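Side-chain contacts in endo-n-acetyl-beta-d-glucosaminidase (Hypocrea jecorina, PDB 4AC1), which hydrolyses N-linked glycans as a family 18 endo-beta-N-acetylglucosaminidase and is responsible for deglycosylating the fungus's own cellulases: residues A160-S165 with Y203-A208; D184-Q189 with N209-A214. All blocks are in the same frame, centred on the assembly; numbering follows the deposited sequence.

Contact 1 (A160-S165 with Y203-A208); sequences ALEDSS and YDRIVA. With ZN (zinc ion), chain I.
Arg-205 NH1 is held between two acids, Glu-162 across the contact and Asp-202, one turn back on its own helix. It forms a salt bridge with each. The bond to Glu-162 OE2 is a hydrogen bond of 2.9 Å from NH1. The N-H points almost straight at the oxygen, at 162°, and NH1 lies nearly along the C-O axis of the acceptor. The carboxylate oxygen sits at the edge of the guanidinium, in its plane, and the two flat groups are 23° apart. The arginine chain bends at chi3 (-60°), which turns the guanidinium toward OE2. Arg-205 CD lies 3.3 Å from Glu-162 OE2. Beside the charged pair the contact turns apolar. Glu-162 CG lies against Ile-206 CG1 at 3.5 Å. Leu-161 CB meets the same CG1 at 3.8 Å, and Leu-161 CD1 reaches Ile-206 CG2 at 3.9 Å. The two branches of Ile-206 thus share the work, CG1 against both residues and CG2 against Leu-161. With an alanine here in place of Glu-162, Arg-205 NH1 would probably be left with Asp-202 as its acid partner, and the flank of Ile-206 CG1 beside Glu-162 CG would be uncovered. In the (beta/alpha)8 barrel of family 18, the loop after strand 151-154 here packs on helix 201-208, which follows strand 185-189. Thr-188 of that strand touches both Leu-161 and Ile-206 from the barrel side. Next to the glutamate, Asp-163 turns to a zinc ion, which its OD2 binds at 2.1 Å. Four waters and Asn-209 complete the six ligands. Asp-163 OD1 stays off the metal and accepts a hydrogen bond from one of these waters, at 2.6 Å between OD1 and the water oxygen.

Contact 2 (D184-Q189 with N209-A214); sequences DWYNTQ and NGFAPA. With ZN (zinc ion), chain I.
Tyr-186 and Phe-211 have nearly the same torsions. In both, CG is anti to the carbonyl carbon and beside the backbone N (chi1 near -60°), and chi2 is near -85°. Both CB atoms point at the opposite segment. The shared torsions carry the two rings toward each other, and the side chains cross at about a right angle. The edge of Phe-211 is directed at the face of Tyr-186 in a T-shaped stack. The centroids are 5.4 Å apart and the planes stand at 86°. The closest atoms are Tyr-186 CE2 and Phe-211 CD1, at 3.7 Å. Phe-211 CE1 lies farther along, 4.1 Å from Tyr-186 CZ. The stack joins strand 185-189 of the barrel to the loop that leads from helix 201-208 into strand 216-221. Val-216 and Ile-206 also touch Phe-211. At the start of this loop Asn-209 OD1 binds the zinc ion at 2.1 Å. The phenol OH of Tyr-186 has its polar partner in Gln-176, with which it forms a hydrogen bond. No hydrogen bond crosses between the two segments, so their hold on each other rests on dispersion and the weak electrostatics of ring C-H groups facing a pi cloud.

From the N terminus the segments come in the order 160-165, 184-189, 203-208 and 209-214. Contact 1 closes a loop of 37 residues and contact 2 one of 19. The segments alternate, so the two loops cross and neither nests in the other. Contact 1 ties the loop after strand 151-154 to helix 201-208. Contact 2 ties the next strand, 185-189, to the loop after that helix. The contacts also meet directly. Asn-209 ND2 probably hydrogen-bonds to Leu-161 O, at 2.9 Å, and one zinc ion is shared by both contacts. Together they tie the loop after strand 151-154, strand 185-189 and the loop after helix 201-208.

Contact 1 (A160-S165 with Y203-A208)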
ATOM      1  N   ALA A 160      -8.724   5.276 -11.692  1.00  5.02           N
ATOM      2  CA  ALA A 160      -9.487   4.018 -11.651  1.00  5.31           C
ATOM      3  C   ALA A 160     -10.691   4.088 -10.718  1.00  5.22           C
ATOM      4  O   ALA A 160     -11.604   3.264 -10.814  1.00  5.67           O
ATOM      5  CB  ALA A 160      -8.592   2.855 -11.276  1.00  5.57           C
ATOM      6  N   LEU A 161     -10.692   5.081  -9.837  1.00  5.15           N
ATOM      7  CA  LEU A 161     -11.819   5.322  -8.932  1.00  5.63           C
ATOM      8  C   LEU A 161     -12.751   6.418  -9.465  1.00  6.36           C
ATOM      9  O   LEU A 161     -13.701   6.833  -8.789  1.00  6.76           O
ATOM     10  CB  LEU A 161     -11.325   5.674  -7.528  1.00  5.18           C
ATOM     11  CG  LEU A 161     -10.397   4.664  -6.844  1.00  4.87           C
ATOM     12  CD1 LEU A 161     -10.157   5.072  -5.409  1.00  6.30           C
ATOM     13  CD2 LEU A 161     -10.919   3.239  -6.942  1.00  4.90           C
ATOM     14  N   GLU A 162     -12.453   6.869 -10.688  1.00  7.66           N
ATOM     15  CA  GLU A 162     -13.207   7.911 -11.397  1.00  9.44           C
ATOM     16  C   GLU A 162     -13.678   7.425 -12.770  1.00 10.12           C
ATOM     17  O   GLU A 162     -13.784   8.226 -13.706  1.00 10.52           O
ATOM     18  CB  GLU A 162     -12.330   9.149 -11.581  1.00 10.34           C
ATOM     19  CG  GLU A 162     -11.832   9.749 -10.277  1.00 11.18           C
ATOM     20  CD  GLU A 162     -10.697  10.737 -10.481  1.00 12.76           C
ATOM     21  OE1 GLU A 162      -9.536  10.315 -10.666  1.00 14.81           O
ATOM     22  OE2 GLU A 162     -10.958  11.956 -10.475  1.00 12.96           O
ATOM     23  N   ASP A 163     -13.952   6.129 -12.901  1.00 10.20           N
ATOM     24  CA  ASP A 163     -14.469   5.554 -14.154  1.00 11.17           C
ATOM     25  C   ASP A 163     -13.523   5.743 -15.349  1.00 11.17           C
ATOM     26  O   ASP A 163     -13.971   5.841 -16.503  1.00 11.58           O
ATOM     27  CB  ASP A 163     -15.872   6.112 -14.479  1.00 11.47           C
ATOM     28  CG  ASP A 163     -16.833   6.028 -13.300  1.00 12.15           C
ATOM     29  OD1 ASP A 163     -16.854   4.981 -12.617  1.00 12.29           O
ATOM     30  OD2 ASP A 163     -17.578   7.011 -13.059  1.00 14.28           O
ATOM     31  N   SER A 164     -12.220   5.779 -15.082  1.00 10.18           N
ATOM     32  CA  SER A 164     -11.238   6.110 -16.110  1.00  9.61           C
ATOM     33  C   SER A 164      -9.984   5.212 -16.032  1.00  8.31           C
ATOM     34  O   SER A 164     -10.058   4.064 -15.586  1.00  8.82           O
ATOM     35  CB  SER A 164     -10.903   7.601 -16.028  1.00  9.55           C
ATOM     36  OG  SER A 164     -10.159   8.032 -17.150  1.00  9.44           O
ATOM     37  N   SER A 165      -8.843   5.737 -16.482  1.00  7.37           N
ATOM     38  CA  SER A 165      -7.626   4.953 -16.647  1.00  7.37           C
ATOM     39  C   SER A 165      -7.306   4.088 -15.447  1.00  7.02           C
ATOM     40  O   SER A 165      -7.315   4.561 -14.308  1.00  6.69           O
ATOM     41  CB  SER A 165      -6.439   5.855 -16.962  1.00  6.82           C
ATOM     42  OG  SER A 165      -6.752   6.666 -18.074  1.00  7.85           O
ATOM     43  N   TYR A 203      -9.714  14.057  -5.613  1.00  5.97           N
ATOM     44  CA  TYR A 203     -10.206  13.414  -4.401  1.00  6.34           C
ATOM     45  C   TYR A 203     -11.729  13.588  -4.293  1.00  6.27           C
ATOM     46  O   TYR A 203     -12.455  12.625  -4.016  1.00  7.02           O
ATOM     47  CB  TYR A 203      -9.472  13.968  -3.169  1.00  6.87           C
ATOM     48  CG  TYR A 203      -9.611  13.135  -1.912  1.00  6.20           C
ATOM     49  CD1 TYR A 203     -10.776  13.166  -1.148  1.00  6.66           C
ATOM     50  CD2 TYR A 203      -8.562  12.319  -1.483  1.00  6.66           C
ATOM     51  CE1 TYR A 203     -10.896  12.398   0.003  1.00  5.73           C
ATOM     52  CE2 TYR A 203      -8.673  11.551  -0.324  1.00  6.01           C
ATOM     53  CZ  TYR A 203      -9.841  11.608   0.409  1.00  5.97           C
ATOM     54  OH  TYR A 203     -10.012  10.864   1.551  1.00  5.69           O
ATOM     55  N   ASP A 204     -12.215  14.807  -4.535  1.00  6.79           N
ATOM     56  CA  ASP A 204     -13.664  15.078  -4.493  1.00  7.14           C
ATOM     57  C   ASP A 204     -14.444  14.255  -5.527  1.00  6.92           C
ATOM     58  O   ASP A 204     -15.538  13.768  -5.248  1.00  7.36           O
ATOM     59  CB  ASP A 204     -13.970  16.566  -4.733  1.00  7.59           C
ATOM     60  CG  ASP A 204     -13.563  17.487  -3.566  1.00  8.53           C
ATOM     61  OD1 ASP A 204     -13.398  17.051  -2.408  1.00 10.10           O
ATOM     62  OD2 ASP A 204     -13.438  18.700  -3.827  1.00  9.43           O
ATOM     63  N   ARG A 205     -13.887  14.120  -6.729  1.00  6.75           N
ATOM     64  CA  ARG A 205     -14.518  13.318  -7.778  1.00  7.24           C
ATOM     65  C   ARG A 205     -14.617  11.837  -7.367  1.00  6.59           C
ATOM     66  O   ARG A 205     -15.631  11.165  -7.609  1.00  7.46           O
ATOM     67  CB  ARG A 205     -13.762  13.486  -9.099  1.00  7.48           C
ATOM     68  CG  ARG A 205     -14.509  12.980 -10.333  1.00  9.21           C
ATOM     69  CD  ARG A 205     -13.747  13.266 -11.632  1.00 10.15           C
ATOM     70  NE  ARG A 205     -13.521  14.692 -11.845  1.00 10.58           N
ATOM     71  CZ  ARG A 205     -12.354  15.318 -11.715  1.00 10.14           C
ATOM     72  NH1 ARG A 205     -11.259  14.660 -11.361  1.00 11.55           N
ATOM     73  NH2 ARG A 205     -12.289  16.627 -11.933  1.00 11.16           N
ATOM     74  N   ILE A 206     -13.562  11.336  -6.729  1.00  6.54           N
ATOM     75  CA  ILE A 206     -13.550   9.961  -6.257  1.00  6.28           C
ATOM     76  C   ILE A 206     -14.643   9.759  -5.192  1.00  6.88           C
ATOM     77  O   ILE A 206     -15.400   8.786  -5.242  1.00  7.15           O
ATOM     78  CB  ILE A 206     -12.159   9.600  -5.709  1.00  6.16           C
ATOM     79  CG1 ILE A 206     -11.158   9.447  -6.864  1.00  6.25           C
ATOM     80  CG2 ILE A 206     -12.229   8.343  -4.861  1.00  5.56           C
ATOM     81  CD1 ILE A 206      -9.689   9.487  -6.446  1.00  7.35           C
ATOM     82  N   VAL A 207     -14.746  10.698  -4.254  1.00  7.22           N
ATOM     83  CA  VAL A 207     -15.775  10.620  -3.211  1.00  8.19           C
ATOM     84  C   VAL A 207     -17.180  10.633  -3.828  1.00  8.55           C
ATOM     85  O   VAL A 207     -18.049   9.849  -3.431  1.00  8.86           O
ATOM     86  CB  VAL A 207     -15.612  11.725  -2.148  1.00  8.40           C
ATOM     87  CG1 VAL A 207     -16.821  11.760  -1.211  1.00  8.93           C
ATOM     88  CG2 VAL A 207     -14.329  11.502  -1.357  1.00  8.65           C
ATOM     89  N   ALA A 208     -17.371  11.498  -4.823  1.00  9.03           N
ATOM     90  CA  ALA A 208     -18.656  11.599  -5.528  1.00  9.57           C
ATOM     91  C   ALA A 208     -18.983  10.337  -6.334  1.00 10.35           C
ATOM     92  O   ALA A 208     -20.141  10.095  -6.658  1.00 10.62           O
ATOM     93  CB  ALA A 208     -18.667  12.829  -6.421  1.00 10.25           C
TER
HETATM   94 ZN    ZN I1293     -19.298   6.785 -11.816  0.50  9.64          ZN
HETATM   95  O   HOH W   1     -19.231   4.837 -11.478  1.00 22.33           O
HETATM   96  O   HOH W   2     -20.403   6.512 -13.523  1.00 20.13           O
HETATM   97  O   HOH W   3     -19.584   8.929 -12.111  1.00 22.37           O
HETATM   98  O   HOH W   4     -20.979   6.828 -10.871  1.00 27.48           O

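Contact 2 (D184-Q189 with N209-A214)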
ATOM      1  N   ASP A 184     -10.495  -2.573   3.599  1.00  4.71           N
ATOM      2  CA  ASP A 184     -10.337  -1.541   4.625  1.00  5.13           C
ATOM      3  C   ASP A 184     -10.105  -0.147   4.055  1.00  4.48           C
ATOM      4  O   ASP A 184     -10.659   0.819   4.572  1.00  5.78           O
ATOM      5  CB  ASP A 184      -9.280  -1.942   5.658  1.00  5.89           C
ATOM      6  CG  ASP A 184      -9.673  -3.186   6.387  1.00  5.72           C
ATOM      7  OD1 ASP A 184     -10.556  -3.100   7.273  1.00  9.78           O
ATOM      8  OD2 ASP A 184      -9.193  -4.279   6.043  1.00  6.67           O
ATOM      9  N   TRP A 185      -9.291  -0.052   3.000  1.00  4.38           N
ATOM     10  CA  TRP A 185      -9.090   1.221   2.304  1.00  3.87           C
ATOM     11  C   TRP A 185      -8.379   1.013   0.976  1.00  3.84           C
ATOM     12  O   TRP A 185      -7.914  -0.098   0.666  1.00  3.84           O
ATOM     13  CB  TRP A 185      -8.347   2.264   3.172  1.00  4.07           C
ATOM     14  CG  TRP A 185      -6.875   2.025   3.347  1.00  3.83           C
ATOM     15  CD1 TRP A 185      -5.875   2.433   2.508  1.00  4.41           C
ATOM     16  CD2 TRP A 185      -6.231   1.336   4.432  1.00  4.71           C
ATOM     17  NE1 TRP A 185      -4.656   2.041   2.987  1.00  4.59           N
ATOM     18  CE2 TRP A 185      -4.843   1.377   4.174  1.00  4.13           C
ATOM     19  CE3 TRP A 185      -6.688   0.684   5.590  1.00  4.58           C
ATOM     20  CZ2 TRP A 185      -3.906   0.774   5.012  1.00  4.86           C
ATOM     21  CZ3 TRP A 185      -5.755   0.104   6.433  1.00  6.03           C
ATOM     22  CH2 TRP A 185      -4.375   0.150   6.136  1.00  5.17           C
ATOM     23  N   TYR A 186      -8.319   2.100   0.208  1.00  3.57           N
ATOM     24  CA  TYR A 186      -7.661   2.149  -1.083  1.00  3.80           C
ATOM     25  C   TYR A 186      -6.451   3.078  -1.001  1.00  3.46           C
ATOM     26  O   TYR A 186      -6.591   4.276  -0.709  1.00  4.26           O
ATOM     27  CB  TYR A 186      -8.647   2.635  -2.154  1.00  4.19           C
ATOM     28  CG  TYR A 186      -9.889   1.773  -2.284  1.00  4.30           C
ATOM     29  CD1 TYR A 186      -9.872   0.621  -3.069  1.00  5.58           C
ATOM     30  CD2 TYR A 186     -11.081   2.114  -1.628  1.00  5.45           C
ATOM     31  CE1 TYR A 186     -10.987  -0.182  -3.181  1.00  6.59           C
ATOM     32  CE2 TYR A 186     -12.220   1.303  -1.745  1.00  5.72           C
ATOM     33  CZ  TYR A 186     -12.160   0.171  -2.535  1.00  6.50           C
ATOM     34  OH  TYR A 186     -13.288  -0.622  -2.638  1.00  8.53           O
ATOM     35  N   ASN A 187      -5.270   2.506  -1.225  1.00  3.44           N
ATOM     36  CA  ASN A 187      -4.017   3.252  -1.308  1.00  3.73           C
ATOM     37  C   ASN A 187      -3.981   3.891  -2.680  1.00  4.06           C
ATOM     38  O   ASN A 187      -3.485   3.308  -3.647  1.00  4.51           O
ATOM     39  CB  ASN A 187      -2.845   2.288  -1.136  1.00  4.38           C
ATOM     40  CG  ASN A 187      -2.745   1.760   0.269  1.00  3.72           C
ATOM     41  OD1 ASN A 187      -2.556   2.531   1.216  1.00  5.09           O
ATOM     42  ND2 ASN A 187      -2.893   0.440   0.419  1.00  5.49           N
ATOM     43  N   THR A 188      -4.547   5.087  -2.769  1.00  3.86           N
ATOM     44  CA  THR A 188      -4.925   5.617  -4.076  1.00  4.60           C
ATOM     45  C   THR A 188      -3.766   6.398  -4.688  1.00  3.80           C
ATOM     46  O   THR A 188      -3.240   7.333  -4.078  1.00  4.45           O
ATOM     47  CB  THR A 188      -6.229   6.434  -3.974  1.00  3.69           C
ATOM     48  OG1 THR A 188      -7.256   5.622  -3.391  1.00  5.05           O
ATOM     49  CG2 THR A 188      -6.732   6.858  -5.334  1.00  5.50           C
ATOM     50  N   GLN A 189      -3.332   5.969  -5.872  1.00  3.78           N
ATOM     51  CA  GLN A 189      -2.108   6.515  -6.454  1.00  4.51           C
ATOM     52  C   GLN A 189      -2.385   7.812  -7.227  1.00  4.71           C
ATOM     53  O   GLN A 189      -2.819   7.772  -8.386  1.00  4.85           O
ATOM     54  CB  GLN A 189      -1.418   5.470  -7.339  1.00  4.51           C
ATOM     55  CG  GLN A 189      -1.308   4.087  -6.692  1.00  6.16           C
ATOM     56  CD  GLN A 189      -0.392   3.141  -7.446  1.00  5.44           C
ATOM     57  OE1 GLN A 189       0.659   3.557  -7.925  1.00  7.46           O
ATOM     58  NE2 GLN A 189      -0.776   1.876  -7.558  1.00  6.37           N
ATOM     59  N   ASN A 209     -17.965   9.535  -6.644  1.00  9.68           N
ATOM     60  CA  ASN A 209     -18.130   8.266  -7.356  1.00  9.75           C
ATOM     61  C   ASN A 209     -18.359   7.069  -6.415  1.00  9.74           C
ATOM     62  O   ASN A 209     -18.306   5.917  -6.842  1.00 10.47           O
ATOM     63  CB  ASN A 209     -16.934   7.993  -8.286  1.00  9.28           C
ATOM     64  CG  ASN A 209     -17.304   7.091  -9.454  1.00  8.74           C
ATOM     65  OD1 ASN A 209     -18.435   7.146  -9.961  1.00  9.93           O
ATOM     66  ND2 ASN A 209     -16.365   6.261  -9.891  1.00  7.29           N
ATOM     67  N   GLY A 210     -18.599   7.347  -5.132  1.00 10.03           N
ATOM     68  CA  GLY A 210     -19.002   6.315  -4.176  1.00 10.84           C
ATOM     69  C   GLY A 210     -17.921   5.714  -3.291  1.00 10.89           C
ATOM     70  O   GLY A 210     -18.119   4.657  -2.683  1.00 11.75           O
ATOM     71  N   PHE A 211     -16.767   6.367  -3.215  1.00 10.07           N
ATOM     72  CA  PHE A 211     -15.685   5.895  -2.347  1.00  9.66           C
ATOM     73  C   PHE A 211     -15.567   6.837  -1.160  1.00  9.67           C
ATOM     74  O   PHE A 211     -15.190   7.996  -1.329  1.00 11.23           O
ATOM     75  CB  PHE A 211     -14.358   5.771  -3.118  1.00  9.54           C
ATOM     76  CG  PHE A 211     -14.423   4.791  -4.255  1.00  7.96           C
ATOM     77  CD1 PHE A 211     -14.208   3.427  -4.040  1.00  8.10           C
ATOM     78  CD2 PHE A 211     -14.733   5.222  -5.542  1.00  7.31           C
ATOM     79  CE1 PHE A 211     -14.301   2.517  -5.093  1.00  8.02           C
ATOM     80  CE2 PHE A 211     -14.819   4.320  -6.593  1.00  6.61           C
ATOM     81  CZ  PHE A 211     -14.609   2.964  -6.368  1.00  6.52           C
ATOM     82  N   ALA A 212     -15.896   6.340   0.033  1.00  8.76           N
ATOM     83  CA  ALA A 212     -15.920   7.161   1.247  1.00  8.25           C
ATOM     84  C   ALA A 212     -14.551   7.743   1.562  1.00  7.19           C
ATOM     85  O   ALA A 212     -13.532   7.061   1.420  1.00  6.36           O
ATOM     86  CB  ALA A 212     -16.420   6.339   2.435  1.00  8.61           C
ATOM     87  N   PRO A 213     -14.514   9.006   2.007  1.00  6.58           N
ATOM     88  CA  PRO A 213     -13.234   9.598   2.398  1.00  6.62           C
ATOM     89  C   PRO A 213     -12.421   8.720   3.357  1.00  6.03           C
ATOM     90  O   PRO A 213     -11.209   8.609   3.214  1.00  5.55           O
ATOM     91  CB  PRO A 213     -13.651  10.899   3.099  1.00  7.17           C
ATOM     92  CG  PRO A 213     -14.908  11.279   2.426  1.00  7.99           C
ATOM     93  CD  PRO A 213     -15.625   9.976   2.142  1.00  7.42           C
ATOM     94  N   ALA A 214     -13.090   8.079   4.318  1.00  5.65           N
ATOM     95  CA  ALA A 214     -12.414   7.187   5.258  1.00  6.13           C
ATOM     96  C   ALA A 214     -11.666   6.054   4.560  1.00  6.07           C
ATOM     97  O   ALA A 214     -10.708   5.513   5.117  1.00  6.52           O
ATOM     98  CB  ALA A 214     -13.408   6.619   6.285  1.00  6.47           C
TER
HETATM   99 ZN    ZN I1293     -19.298   6.785 -11.816  0.50  9.64          ZN
HETATM  100  O   HOH W   2     -20.403   6.512 -13.523  1.00 20.13           O
HETATM  101  O   HOH W   1     -19.231   4.837 -11.478  1.00 22.33           O
HETATM  102  O   HOH W   3     -19.584   8.929 -12.111  1.00 22.37           O
HETATM  103  O   HOH W   4     -20.979   6.828 -10.871  1.00 27.48           O